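Local coordinates for protein Cry23AA1 (Bacillus thuringiensis, PDB 4RHZ) that probably acts as an insecticidal pore-forming toxin of the aerolysin family, pairing with Cry37Aa1 in a binary complex, and binds a zinc ion, at residues E36-Q41 and V161-E166; F42-T47 and G104-D109; E81-T86 and A116-S121; V85-K90 and K214-I219; E166-G171 and I210-G215. One frame throughout, in Å; residues are numbered along the deposited sequence.

How the contacts relate
Contacts 1, 4 and 5 are strand pairings in one large sheet: strand 146-179 runs through 1 and 5, which share E166, strand 211-235 through 4 and 5. All three are partly buried, with polar side chains on one face: amides and a water in contact 1, hydroxyls and a carboxylate round a beta bulge in contact 4, a histidine between two carboxylates in contact 5. Contact 3 is the buried one. It packs strand 111-119 of a smaller sheet on strand 67-90 without a direct hydrogen bond between segments; Y118 bonds F218 of contact 4. Contact 2, at the edge of that smaller sheet, is parallel and the most open to solvent, though I45 and F105 are buried.

Contact 1: residues E36-Q41 and V161-E166; sequences ESVTPQ and VPVNVE
S37 and T39 of strand 32-40 pair with E166 and N164 of strand 146-179 in an antiparallel sheet, part of the long beta framework of the aerolysin-type fold. Each of these hydrogen-bonded pairs exchanges two backbone bonds: S37 with E166 in both directions, and T39 with N164, where N164 N reaches T39 O at 2.7 Å. P40 has no N-H, but it faces V163 at a non-hydrogen-bonded position that asks for none. The pattern resumes with Q41 N, which gives to P162 O at 2.9 Å.

Polar side chains share the face of S37, T39, N164 and E166. Q41, extended beyond CG (chi2 -175°), lies across N164 at about a right angle and gives NE2 to N164 OD1 at 3.0 Å. The donor stands 37° above the carbonyl plane of N164, while OD1 stays in the amide plane of Q41. The other end of the asparagine amide makes a weak bond of 3.5 Å from N164 ND2 to T39 OG1. Water 1 bridges T39 OG1 and E166 OE2, 2.6 Å from each, and S37 O at 3.0 Å; E166 OE1 is held by H212. Y120 gives its hydroxyl to E166 O. On the apolar face, next to Y118, V38 turns CG1 anti to its N (chi1 169°), and V38 CG1 meets V163 CG2 at 3.6 Å.

Contact 2: residues F42-T47 and G104-D109; sequences FTEIPT and GFVNSD
E44 and I45 run parallel to G104 and F105, held by three backbone bonds: G104 N to T43 O (3.0 Å), I45 N to G104 O (2.7 Å) and V106 N to I45 O (3.1 Å). This short parallel pairing adds strand 44-45 to the edge of the four-strand mixed sheet, just before the chain of F105-S108 reverses in a type II beta turn closed by S108 N on F105 O.

I45 and F105 lie side by side and point the same way. I45 CG1, beside its own backbone N (chi1 -51°), sits over one face of the F105 ring in a CH-pi contact, 4.0 Å from the centroid and offset toward the rim. Beyond, I45 also packs on Y159 and V161 of strand 146-179, so it joins the small sheet to the large one. V106 CG2 packs on the loop just after strand 44-45, 3.6 Å from P46 CA. E44 bends at chi2 (-109°) so that its carboxylate turns toward the turn, where water 2 donates to E44 OE1 and accepts from N107 N at 2.9 Å. At the F105 ring edge, in the ring plane, T47 O stands 3.4 Å from F105 CD2.

Contact 3: residues E81-T86 and A116-S121; sequences ETSAVT and AEYNYS
The Y118 ring meets strand 67-90 with its edge: A84 O and V85 CG2 both lie near the ring plane, the first 3.4 Å from Y118 CE1 and the second 3.9 Å from Y118 CD1. S83 CB approaches obliquely near the phenol end, 3.5 Å from Y118 OH. V38, V163 and I219 also pack on this side chain. At the edge of the Y120 ring, in its plane, is the backbone oxygen of Y118.

CG of Y118 stands beside its own backbone N (chi1 -65°), and the ring slants across S83-V85 until the hydroxyl bonds to F218 O, which fixes its far end. V85 pushes its two methyls in different directions: V85 CG2 comes within 3.4 Å of N119 O, and V85 CG1 lies 4.0 Å from Y120 O. Further along, S83 OG abuts the methyl of A116 at 3.3 Å from A116 CB. The serine oxygen is also joined to the opposite backbone through water 3, which donates to E117 O at 2.6 Å. Where strand 111-119 ends, N119 OD1 accepts from S121 N in an Asx turn.

No direct hydrogen bond joins the two segments. Their strands run at 19° with axes 6.6 Å apart at closest approach: strand 111-119 of the small mixed sheet packs on strand 67-90 of the large one, consistent with a sandwich-like layering. Strands 32-40 and 146-179 pack on both tyrosines, and strand 211-235 on Y118.

Contact 4: residues V85-K90 and K214-I219; sequences VTEGVK and KGSGFI
A classic beta bulge sets T86 and E87 together opposite S216, where strand 67-90 turns a corner. S216 O takes both amides: T86 N at 2.7 Å and E87 N at 2.9 Å. Both donors come from the same face of the carbonyl plane and are tilted out of it, T86 N by 24° and E87 N by 33°. The return bond, S216 N to E87 O, uses a lone pair in the carbonyl plane. Before the bulge V85 faces G217 as a non-hydrogen-bonded pair, their CA atoms only 4.1 Å apart. The extra residue shifts the register by one.

In the fold, the bulge lies on the antiparallel seam between strands 67-90 and 211-235 of the large sheet. G2 at the chain's start bonds to the backbones of T86 and G88. The glycines G215 and G217 flank S216 and let the backbones come close, with G215 CA 3.3 Å from E87 O.

The side chain of S216 gathers the polar ends on this face. Its rotation (chi1 75°) points S216 OG at T86 OG1 and E87, and the hydroxyls T86 OG1 and S216 OG share a hydrogen bond of 3.1 Å. E87, extended beyond CG, brings OE1 to 3.2 Å from S216 OG. E87 OE2 has a weak bond from N202. The methyl branch of T86 meets the edge of the F218 ring, with T86 CG2 4.0 Å from F218 CD2.

Contact 5: residues E166-G171 and I210-G215; sequences ECDMSG and IAHFKG
H212 stands between two carboxylates across the strand pair, each nitrogen giving one bond in the plane of its ring. H212 NE2 reaches E166 OE1 at 2.7 Å, and H212 ND1 reaches D168 OD1 at 2.8 Å. The two acids meet the ring edge differently. The E166 carboxylate is turned almost perpendicular to the imidazole, 84° between planes, and its oxygen is met from well above the carboxylate plane. D168 is less steep at 62°, and its OD1 is met on the syn side, somewhat out of the carboxylate plane. CG of H212 is anti to the backbone N (chi1 -179°), which lays the ring alongside the neighbouring strand. With both nitrogens engaged, the ring is fixed in rotation.

Around this lies antiparallel pairing of strands 146-179 and 211-235. C167 pairs with F213, and M169 with A211; M169 N gives to A211 O at 2.7 Å and A211 N answers to M169 O. On the face away from the histidine, C167 SG packs on F213 CB at 4.0 Å, while M169 and F213 both lean on V89. Helix 191-197 covers M169 and A211 through V191.

Farther out, N35 of strand 32-40 bonds D168 OD2 and steadies that acid. K214 comes near E166 too, though K214 NZ at 4.2 Å from E166 OE1 is beyond a salt bridge. Since both ring nitrogens act as donors to carboxylates, H212 is probably protonated, its positive charge stabilised by the two acids.

Contact 1: residues E36-Q41 and V161-E166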
# COMPACT_ATOMS: atom_id res chain seq x y z
N GLU A 36 25.50 -11.17 3.87
CA GLU A 36 24.05 -11.24 4.13
C GLU A 36 23.38 -10.02 3.49
O GLU A 36 23.91 -8.89 3.52
CB GLU A 36 23.76 -11.20 5.62
CG GLU A 36 24.22 -12.43 6.38
CD GLU A 36 25.51 -12.21 7.13
OE1 GLU A 36 26.46 -11.61 6.57
OE2 GLU A 36 25.54 -12.61 8.31
N SER A 37 22.22 -10.25 2.91
CA SER A 37 21.59 -9.22 2.14
C SER A 37 20.13 -9.53 1.97
O SER A 37 19.79 -10.54 1.34
CB SER A 37 22.26 -9.14 0.78
OG SER A 37 21.59 -8.20 -0.05
N VAL A 38 19.27 -8.69 2.54
CA VAL A 38 17.85 -8.77 2.23
C VAL A 38 17.49 -7.59 1.29
O VAL A 38 17.71 -6.42 1.62
CB VAL A 38 17.01 -8.72 3.52
CG1 VAL A 38 15.51 -8.54 3.18
CG2 VAL A 38 17.28 -9.98 4.42
N THR A 39 17.01 -7.91 0.10
CA THR A 39 16.67 -6.90 -0.86
C THR A 39 15.24 -7.07 -1.40
O THR A 39 14.81 -8.17 -1.73
CB THR A 39 17.70 -6.78 -2.02
OG1 THR A 39 17.75 -8.02 -2.70
CG2 THR A 39 19.13 -6.39 -1.52
N PRO A 40 14.49 -5.95 -1.47
CA PRO A 40 13.12 -5.86 -1.97
C PRO A 40 13.14 -6.17 -3.44
O PRO A 40 14.03 -5.73 -4.09
CB PRO A 40 12.76 -4.37 -1.75
CG PRO A 40 14.12 -3.66 -1.84
CD PRO A 40 15.04 -4.62 -1.11
N GLN A 41 12.18 -6.92 -3.95
CA GLN A 41 12.16 -7.24 -5.36
C GLN A 41 11.83 -6.02 -6.25
O GLN A 41 12.23 -6.00 -7.41
CB GLN A 41 11.22 -8.42 -5.64
CG GLN A 41 11.91 -9.71 -5.20
CD GLN A 41 11.16 -10.99 -5.53
OE1 GLN A 41 10.07 -10.99 -6.14
NE2 GLN A 41 11.75 -12.12 -5.10
N VAL A 161 5.53 -6.50 -0.27
CA VAL A 161 6.71 -6.60 -1.15
C VAL A 161 7.51 -7.89 -0.91
O VAL A 161 7.96 -8.11 0.20
CB VAL A 161 7.62 -5.42 -0.99
CG1 VAL A 161 8.74 -5.45 -2.01
CG2 VAL A 161 6.84 -4.06 -1.09
N PRO A 162 7.68 -8.74 -1.94
CA PRO A 162 8.58 -9.89 -1.77
C PRO A 162 10.00 -9.41 -1.59
O PRO A 162 10.43 -8.43 -2.22
CB PRO A 162 8.44 -10.66 -3.09
CG PRO A 162 7.10 -10.24 -3.69
CD PRO A 162 6.92 -8.81 -3.21
N VAL A 163 10.73 -10.04 -0.67
CA VAL A 163 12.16 -9.73 -0.59
C VAL A 163 12.99 -11.01 -0.85
O VAL A 163 12.50 -12.17 -0.63
CB VAL A 163 12.56 -9.06 0.75
CG1 VAL A 163 11.67 -7.85 1.06
CG2 VAL A 163 12.48 -10.05 1.92
N ASN A 164 14.20 -10.78 -1.34
CA ASN A 164 15.22 -11.78 -1.48
C ASN A 164 16.00 -11.86 -0.18
O ASN A 164 16.45 -10.83 0.32
CB ASN A 164 16.17 -11.36 -2.57
CG ASN A 164 15.49 -11.25 -3.91
OD1 ASN A 164 14.67 -12.11 -4.29
ND2 ASN A 164 15.77 -10.15 -4.60
N VAL A 165 16.16 -13.07 0.34
CA VAL A 165 16.89 -13.34 1.59
C VAL A 165 18.13 -14.22 1.22
O VAL A 165 18.00 -15.40 0.94
CB VAL A 165 15.95 -14.08 2.58
CG1 VAL A 165 16.65 -14.42 3.88
CG2 VAL A 165 14.67 -13.26 2.87
N GLU A 166 19.30 -13.62 1.20
CA GLU A 166 20.46 -14.16 0.54
C GLU A 166 21.68 -14.09 1.41
O GLU A 166 21.83 -13.15 2.22
CB GLU A 166 20.77 -13.38 -0.73
CG GLU A 166 19.77 -13.70 -1.81
CD GLU A 166 20.12 -13.00 -3.10
OE1 GLU A 166 20.62 -13.66 -4.02
OE2 GLU A 166 19.98 -11.76 -3.19
O HOH W 1 19.24 -9.87 -1.56

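Contact 2: residues F42-T47 and G104-D109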
# COMPACT_ATOMS: atom_id res chain seq x y z
N PHE A 42 11.08 -5.05 -5.70
CA PHE A 42 10.80 -3.77 -6.32
C PHE A 42 10.69 -2.77 -5.20
O PHE A 42 10.61 -3.13 -4.03
CB PHE A 42 9.52 -3.80 -7.18
CG PHE A 42 8.27 -4.31 -6.46
CD1 PHE A 42 7.56 -3.47 -5.60
CD2 PHE A 42 7.83 -5.60 -6.64
CE1 PHE A 42 6.42 -3.92 -4.92
CE2 PHE A 42 6.69 -6.08 -5.98
CZ PHE A 42 5.98 -5.21 -5.09
N THR A 43 10.67 -1.51 -5.57
CA THR A 43 10.69 -0.47 -4.58
C THR A 43 9.55 0.58 -4.75
O THR A 43 9.33 1.43 -3.88
CB THR A 43 12.09 0.14 -4.56
OG1 THR A 43 12.25 0.90 -3.37
CG2 THR A 43 12.35 0.99 -5.78
N GLU A 44 8.82 0.48 -5.87
CA GLU A 44 7.68 1.33 -6.17
C GLU A 44 6.43 0.54 -5.91
O GLU A 44 6.13 -0.40 -6.65
CB GLU A 44 7.66 1.77 -7.65
CG GLU A 44 8.67 2.87 -8.02
CD GLU A 44 7.96 4.22 -8.31
OE1 GLU A 44 7.25 4.30 -9.36
OE2 GLU A 44 8.13 5.17 -7.48
N ILE A 45 5.69 0.92 -4.88
CA ILE A 45 4.46 0.22 -4.62
C ILE A 45 3.60 0.47 -5.83
O ILE A 45 3.37 1.62 -6.18
CB ILE A 45 3.72 0.73 -3.36
CG1 ILE A 45 4.66 0.79 -2.12
CG2 ILE A 45 2.46 -0.08 -3.11
CD1 ILE A 45 5.55 -0.42 -2.02
N PRO A 46 3.09 -0.58 -6.47
CA PRO A 46 2.27 -0.28 -7.66
C PRO A 46 0.80 -0.01 -7.35
O PRO A 46 -0.01 -0.10 -8.23
CB PRO A 46 2.40 -1.60 -8.49
CG PRO A 46 2.40 -2.69 -7.38
CD PRO A 46 3.12 -2.03 -6.17
N THR A 47 0.43 0.24 -6.12
CA THR A 47 -0.97 0.51 -5.82
C THR A 47 -0.99 1.97 -5.30
O THR A 47 -0.16 2.35 -4.43
CB THR A 47 -1.49 -0.48 -4.76
OG1 THR A 47 -1.63 -1.77 -5.38
CG2 THR A 47 -2.88 -0.09 -4.26
N GLY A 104 8.54 3.99 -2.52
CA GLY A 104 7.76 5.05 -3.16
C GLY A 104 6.44 4.49 -3.67
O GLY A 104 6.19 3.28 -3.60
N PHE A 105 5.58 5.36 -4.18
CA PHE A 105 4.32 4.93 -4.80
C PHE A 105 4.24 5.38 -6.26
O PHE A 105 4.57 6.52 -6.55
CB PHE A 105 3.15 5.49 -4.01
CG PHE A 105 3.03 4.91 -2.65
CD1 PHE A 105 3.78 5.40 -1.60
CD2 PHE A 105 2.16 3.86 -2.42
CE1 PHE A 105 3.67 4.84 -0.36
CE2 PHE A 105 2.02 3.34 -1.18
CZ PHE A 105 2.78 3.82 -0.14
N VAL A 106 3.83 4.49 -7.17
CA VAL A 106 3.85 4.83 -8.59
C VAL A 106 2.87 5.98 -8.85
O VAL A 106 1.77 6.05 -8.28
CB VAL A 106 3.55 3.65 -9.60
CG1 VAL A 106 4.77 2.61 -9.76
CG2 VAL A 106 2.21 2.97 -9.31
N ASN A 107 3.33 6.85 -9.74
CA ASN A 107 2.62 8.06 -10.15
C ASN A 107 2.68 9.18 -9.10
O ASN A 107 2.08 10.25 -9.33
CB ASN A 107 1.16 7.78 -10.64
CG ASN A 107 1.07 6.58 -11.67
OD1 ASN A 107 1.90 6.45 -12.59
ND2 ASN A 107 0.02 5.73 -11.51
N SER A 108 3.40 9.00 -7.98
CA SER A 108 3.55 10.11 -7.00
C SER A 108 4.87 10.25 -6.23
O SER A 108 5.91 9.77 -6.67
CB SER A 108 2.39 10.19 -6.02
OG SER A 108 2.18 8.97 -5.34
N ASP A 109 4.81 10.93 -5.09
CA ASP A 109 5.96 11.71 -4.64
C ASP A 109 6.27 11.52 -3.16
O ASP A 109 7.10 12.21 -2.54
CB ASP A 109 5.71 13.19 -4.96
CG ASP A 109 5.41 14.04 -3.72
OD1 ASP A 109 6.40 14.64 -3.21
OD2 ASP A 109 4.21 14.08 -3.26
O HOH W 2 6.17 7.16 -10.30

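Contact 3: residues E81-T86 and A116-S121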
# COMPACT_ATOMS: atom_id res chain seq x y z
N GLU A 81 2.39 -3.68 10.66
CA GLU A 81 3.55 -4.14 9.85
C GLU A 81 3.89 -5.59 10.17
O GLU A 81 3.84 -6.05 11.35
CB GLU A 81 4.78 -3.30 10.09
CG GLU A 81 4.51 -1.85 9.94
CD GLU A 81 5.67 -0.94 10.28
OE1 GLU A 81 6.68 -1.34 10.91
OE2 GLU A 81 5.55 0.25 9.90
N THR A 82 4.25 -6.32 9.12
CA THR A 82 4.45 -7.72 9.17
C THR A 82 5.64 -8.05 8.25
O THR A 82 5.77 -7.52 7.10
CB THR A 82 3.23 -8.42 8.77
OG1 THR A 82 2.26 -8.11 9.73
CG2 THR A 82 3.38 -9.99 8.74
N SER A 83 6.53 -8.88 8.80
CA SER A 83 7.57 -9.51 8.03
C SER A 83 7.82 -10.99 8.44
O SER A 83 7.35 -11.44 9.51
CB SER A 83 8.82 -8.68 8.07
OG SER A 83 9.38 -8.75 9.35
N ALA A 84 8.43 -11.75 7.52
CA ALA A 84 8.84 -13.17 7.75
C ALA A 84 9.83 -13.60 6.64
O ALA A 84 9.92 -12.94 5.59
CB ALA A 84 7.66 -14.09 7.76
N VAL A 85 10.62 -14.64 6.92
CA VAL A 85 11.40 -15.34 5.94
C VAL A 85 10.47 -16.49 5.58
O VAL A 85 9.86 -17.09 6.44
CB VAL A 85 12.68 -15.89 6.60
CG1 VAL A 85 13.42 -16.99 5.71
CG2 VAL A 85 13.63 -14.75 7.03
N THR A 86 10.31 -16.77 4.30
CA THR A 86 9.48 -17.93 3.88
C THR A 86 10.39 -19.04 3.32
O THR A 86 10.01 -20.23 3.28
CB THR A 86 8.47 -17.51 2.78
OG1 THR A 86 9.18 -16.73 1.81
CG2 THR A 86 7.40 -16.58 3.39
N ALA A 116 12.73 -4.09 9.05
CA ALA A 116 12.38 -5.33 9.71
C ALA A 116 13.64 -6.19 9.95
O ALA A 116 14.66 -6.02 9.27
CB ALA A 116 11.31 -6.08 8.93
N GLU A 117 13.53 -7.03 10.97
CA GLU A 117 14.52 -8.02 11.28
C GLU A 117 14.23 -9.39 10.62
O GLU A 117 13.24 -10.05 10.92
CB GLU A 117 14.75 -8.20 12.79
CG GLU A 117 16.23 -8.70 12.92
CD GLU A 117 16.83 -8.54 14.25
OE1 GLU A 117 17.94 -9.09 14.43
OE2 GLU A 117 16.22 -7.88 15.11
N TYR A 118 15.10 -9.77 9.72
CA TYR A 118 15.07 -11.11 9.14
C TYR A 118 16.04 -12.11 9.80
O TYR A 118 17.26 -11.98 9.66
CB TYR A 118 15.28 -11.03 7.66
CG TYR A 118 14.13 -10.30 7.02
CD1 TYR A 118 12.98 -10.97 6.66
CD2 TYR A 118 14.19 -8.91 6.82
CE1 TYR A 118 11.93 -10.29 6.06
CE2 TYR A 118 13.12 -8.22 6.26
CZ TYR A 118 12.02 -8.89 5.88
OH TYR A 118 10.98 -8.17 5.31
N ASN A 119 15.46 -13.06 10.52
CA ASN A 119 16.19 -14.21 11.02
C ASN A 119 16.10 -15.39 10.01
O ASN A 119 15.03 -15.97 9.82
CB ASN A 119 15.67 -14.61 12.39
CG ASN A 119 16.37 -15.95 12.94
OD1 ASN A 119 17.09 -16.70 12.21
ND2 ASN A 119 16.08 -16.26 14.19
N TYR A 120 17.22 -15.72 9.38
CA TYR A 120 17.21 -16.68 8.24
C TYR A 120 16.79 -18.10 8.58
O TYR A 120 16.34 -18.83 7.70
CB TYR A 120 18.55 -16.72 7.53
CG TYR A 120 18.98 -15.46 6.80
CD1 TYR A 120 18.68 -14.19 7.28
CD2 TYR A 120 19.79 -15.55 5.67
CE1 TYR A 120 19.15 -13.01 6.60
CE2 TYR A 120 20.24 -14.41 5.00
CZ TYR A 120 19.92 -13.16 5.48
OH TYR A 120 20.40 -12.08 4.82
N SER A 121 16.81 -18.41 9.86
CA SER A 121 16.64 -19.78 10.37
C SER A 121 15.24 -20.13 10.81
O SER A 121 15.00 -21.30 11.24
CB SER A 121 17.63 -20.01 11.55
OG SER A 121 18.94 -19.66 11.02
O HOH W 3 10.95 -11.08 10.15

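Contact 4: residues V85-K90 and K214-I219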
# COMPACT_ATOMS: atom_id res chain seq x y z
N VAL A 85 10.62 -14.64 6.92
CA VAL A 85 11.40 -15.34 5.94
C VAL A 85 10.47 -16.49 5.58
O VAL A 85 9.86 -17.09 6.44
CB VAL A 85 12.68 -15.89 6.60
CG1 VAL A 85 13.42 -16.99 5.71
CG2 VAL A 85 13.63 -14.75 7.03
N THR A 86 10.31 -16.77 4.30
CA THR A 86 9.48 -17.93 3.88
C THR A 86 10.39 -19.04 3.32
O THR A 86 10.01 -20.23 3.28
CB THR A 86 8.47 -17.51 2.78
OG1 THR A 86 9.18 -16.73 1.81
CG2 THR A 86 7.40 -16.58 3.39
N GLU A 87 11.59 -18.67 2.92
CA GLU A 87 12.55 -19.71 2.49
C GLU A 87 13.86 -19.37 3.05
O GLU A 87 14.45 -18.37 2.63
CB GLU A 87 12.66 -19.77 0.97
CG GLU A 87 11.46 -20.50 0.30
CD GLU A 87 11.67 -20.60 -1.19
OE1 GLU A 87 11.77 -19.54 -1.87
OE2 GLU A 87 11.83 -21.73 -1.70
N GLY A 88 14.33 -20.17 4.01
CA GLY A 88 15.51 -19.80 4.76
C GLY A 88 16.52 -20.93 4.90
O GLY A 88 16.41 -21.97 4.24
N VAL A 89 17.48 -20.72 5.81
CA VAL A 89 18.65 -21.56 5.99
C VAL A 89 19.09 -21.54 7.46
O VAL A 89 19.06 -20.49 8.12
CB VAL A 89 19.77 -21.17 4.98
CG1 VAL A 89 20.40 -19.77 5.28
CG2 VAL A 89 20.85 -22.30 4.79
N LYS A 90 19.42 -22.73 7.98
CA LYS A 90 20.02 -22.86 9.31
C LYS A 90 21.41 -23.53 9.24
O LYS A 90 21.56 -24.74 8.86
CB LYS A 90 19.11 -23.68 10.17
CG LYS A 90 19.62 -23.89 11.64
CD LYS A 90 18.46 -24.54 12.44
CE LYS A 90 18.81 -24.78 13.89
NZ LYS A 90 19.19 -23.53 14.55
N LYS A 214 20.08 -18.33 -1.78
CA LYS A 214 19.05 -17.45 -2.32
C LYS A 214 17.71 -17.89 -1.84
O LYS A 214 17.10 -18.81 -2.42
CB LYS A 214 19.05 -17.48 -3.84
CG LYS A 214 17.92 -16.57 -4.43
CD LYS A 214 18.33 -15.85 -5.68
CE LYS A 214 17.19 -14.90 -6.17
NZ LYS A 214 17.71 -13.82 -7.10
N GLY A 215 17.25 -17.30 -0.74
CA GLY A 215 15.92 -17.63 -0.24
C GLY A 215 14.96 -16.45 -0.37
O GLY A 215 15.18 -15.51 -1.15
N SER A 216 13.90 -16.45 0.43
CA SER A 216 12.95 -15.38 0.27
C SER A 216 12.10 -15.06 1.51
O SER A 216 12.06 -15.82 2.52
CB SER A 216 12.07 -15.69 -0.95
OG SER A 216 11.18 -16.70 -0.56
N GLY A 217 11.40 -13.93 1.41
CA GLY A 217 10.42 -13.53 2.44
C GLY A 217 9.59 -12.36 2.01
O GLY A 217 9.42 -12.10 0.80
N PHE A 218 9.07 -11.61 2.97
CA PHE A 218 8.28 -10.42 2.59
C PHE A 218 8.34 -9.28 3.63
O PHE A 218 8.75 -9.51 4.76
CB PHE A 218 6.85 -10.83 2.27
CG PHE A 218 6.11 -11.38 3.45
CD1 PHE A 218 5.40 -10.52 4.29
CD2 PHE A 218 6.12 -12.76 3.73
CE1 PHE A 218 4.71 -11.02 5.40
CE2 PHE A 218 5.44 -13.29 4.83
CZ PHE A 218 4.74 -12.42 5.69
N ILE A 219 7.92 -8.07 3.24
CA ILE A 219 7.64 -6.98 4.20
C ILE A 219 6.28 -6.43 3.74
O ILE A 219 6.09 -6.14 2.56
CB ILE A 219 8.80 -5.97 4.16
CG1 ILE A 219 8.59 -4.77 5.08
CG2 ILE A 219 9.06 -5.42 2.73
CD1 ILE A 219 8.44 -5.14 6.46

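Contact 5: residues E166-G171 and I210-G215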
# COMPACT_ATOMS: atom_id res chain seq x y z
N GLU A 166 19.30 -13.62 1.20
CA GLU A 166 20.46 -14.16 0.54
C GLU A 166 21.68 -14.09 1.41
O GLU A 166 21.83 -13.15 2.22
CB GLU A 166 20.77 -13.38 -0.73
CG GLU A 166 19.77 -13.70 -1.81
CD GLU A 166 20.12 -13.00 -3.10
OE1 GLU A 166 20.62 -13.66 -4.02
OE2 GLU A 166 19.98 -11.76 -3.19
N CYS A 167 22.56 -15.07 1.24
CA CYS A 167 23.96 -14.97 1.79
C CYS A 167 24.92 -15.93 1.07
O CYS A 167 24.49 -16.78 0.28
CB CYS A 167 24.02 -15.20 3.28
SG CYS A 167 23.39 -16.83 3.71
N ASP A 168 26.21 -15.76 1.34
CA ASP A 168 27.29 -16.67 0.89
C ASP A 168 27.81 -17.47 2.06
O ASP A 168 27.76 -17.05 3.21
CB ASP A 168 28.47 -15.87 0.33
CG ASP A 168 28.14 -15.19 -1.00
OD1 ASP A 168 27.29 -15.72 -1.75
OD2 ASP A 168 28.77 -14.14 -1.30
N MET A 169 28.37 -18.62 1.73
CA MET A 169 28.89 -19.52 2.73
C MET A 169 30.15 -20.14 2.13
O MET A 169 30.18 -20.47 0.93
CB MET A 169 27.86 -20.60 3.02
CG MET A 169 26.81 -20.15 3.97
SD MET A 169 25.61 -21.46 4.35
CE MET A 169 24.15 -20.48 4.78
N SER A 170 31.19 -20.26 2.94
CA SER A 170 32.40 -20.97 2.55
C SER A 170 32.83 -21.79 3.75
O SER A 170 32.43 -21.49 4.91
CB SER A 170 33.52 -20.02 2.17
OG SER A 170 33.81 -19.26 3.31
N GLY A 171 33.65 -22.82 3.47
CA GLY A 171 34.10 -23.70 4.54
C GLY A 171 33.44 -25.06 4.56
O GLY A 171 32.67 -25.37 3.67
N ILE A 210 32.71 -21.24 -2.80
CA ILE A 210 31.70 -20.36 -2.15
C ILE A 210 30.34 -20.84 -2.56
O ILE A 210 30.10 -21.07 -3.75
CB ILE A 210 31.96 -18.86 -2.49
CG1 ILE A 210 33.09 -18.34 -1.62
CG2 ILE A 210 30.67 -17.99 -2.34
CD1 ILE A 210 33.54 -16.87 -1.90
N ALA A 211 29.46 -21.08 -1.59
CA ALA A 211 28.06 -21.36 -1.94
C ALA A 211 27.22 -20.13 -1.64
O ALA A 211 27.42 -19.44 -0.61
CB ALA A 211 27.49 -22.62 -1.22
N HIS A 212 26.28 -19.86 -2.54
CA HIS A 212 25.40 -18.72 -2.40
C HIS A 212 24.04 -19.24 -1.99
O HIS A 212 23.50 -20.16 -2.65
CB HIS A 212 25.27 -17.94 -3.70
CG HIS A 212 24.37 -16.74 -3.60
ND1 HIS A 212 24.75 -15.56 -2.98
CD2 HIS A 212 23.11 -16.52 -4.08
CE1 HIS A 212 23.77 -14.68 -3.06
NE2 HIS A 212 22.76 -15.24 -3.73
N PHE A 213 23.48 -18.66 -0.92
CA PHE A 213 22.07 -19.00 -0.56
C PHE A 213 21.09 -17.92 -1.04
O PHE A 213 21.25 -16.76 -0.69
CB PHE A 213 21.88 -19.27 0.93
CG PHE A 213 20.46 -19.48 1.30
CD1 PHE A 213 19.86 -20.69 1.04
CD2 PHE A 213 19.67 -18.42 1.84
CE1 PHE A 213 18.53 -20.90 1.33
CE2 PHE A 213 18.33 -18.61 2.15
CZ PHE A 213 17.74 -19.83 1.90
N LYS A 214 20.08 -18.33 -1.78
CA LYS A 214 19.05 -17.45 -2.32
C LYS A 214 17.71 -17.89 -1.84
O LYS A 214 17.10 -18.81 -2.42
CB LYS A 214 19.05 -17.48 -3.84
CG LYS A 214 17.92 -16.57 -4.43
CD LYS A 214 18.33 -15.85 -5.68
CE LYS A 214 17.19 -14.90 -6.17
NZ LYS A 214 17.71 -13.82 -7.10
N GLY A 215 17.25 -17.30 -0.74
CA GLY A 215 15.92 -17.63 -0.24
C GLY A 215 14.96 -16.45 -0.37
O GLY A 215 15.18 -15.51 -1.15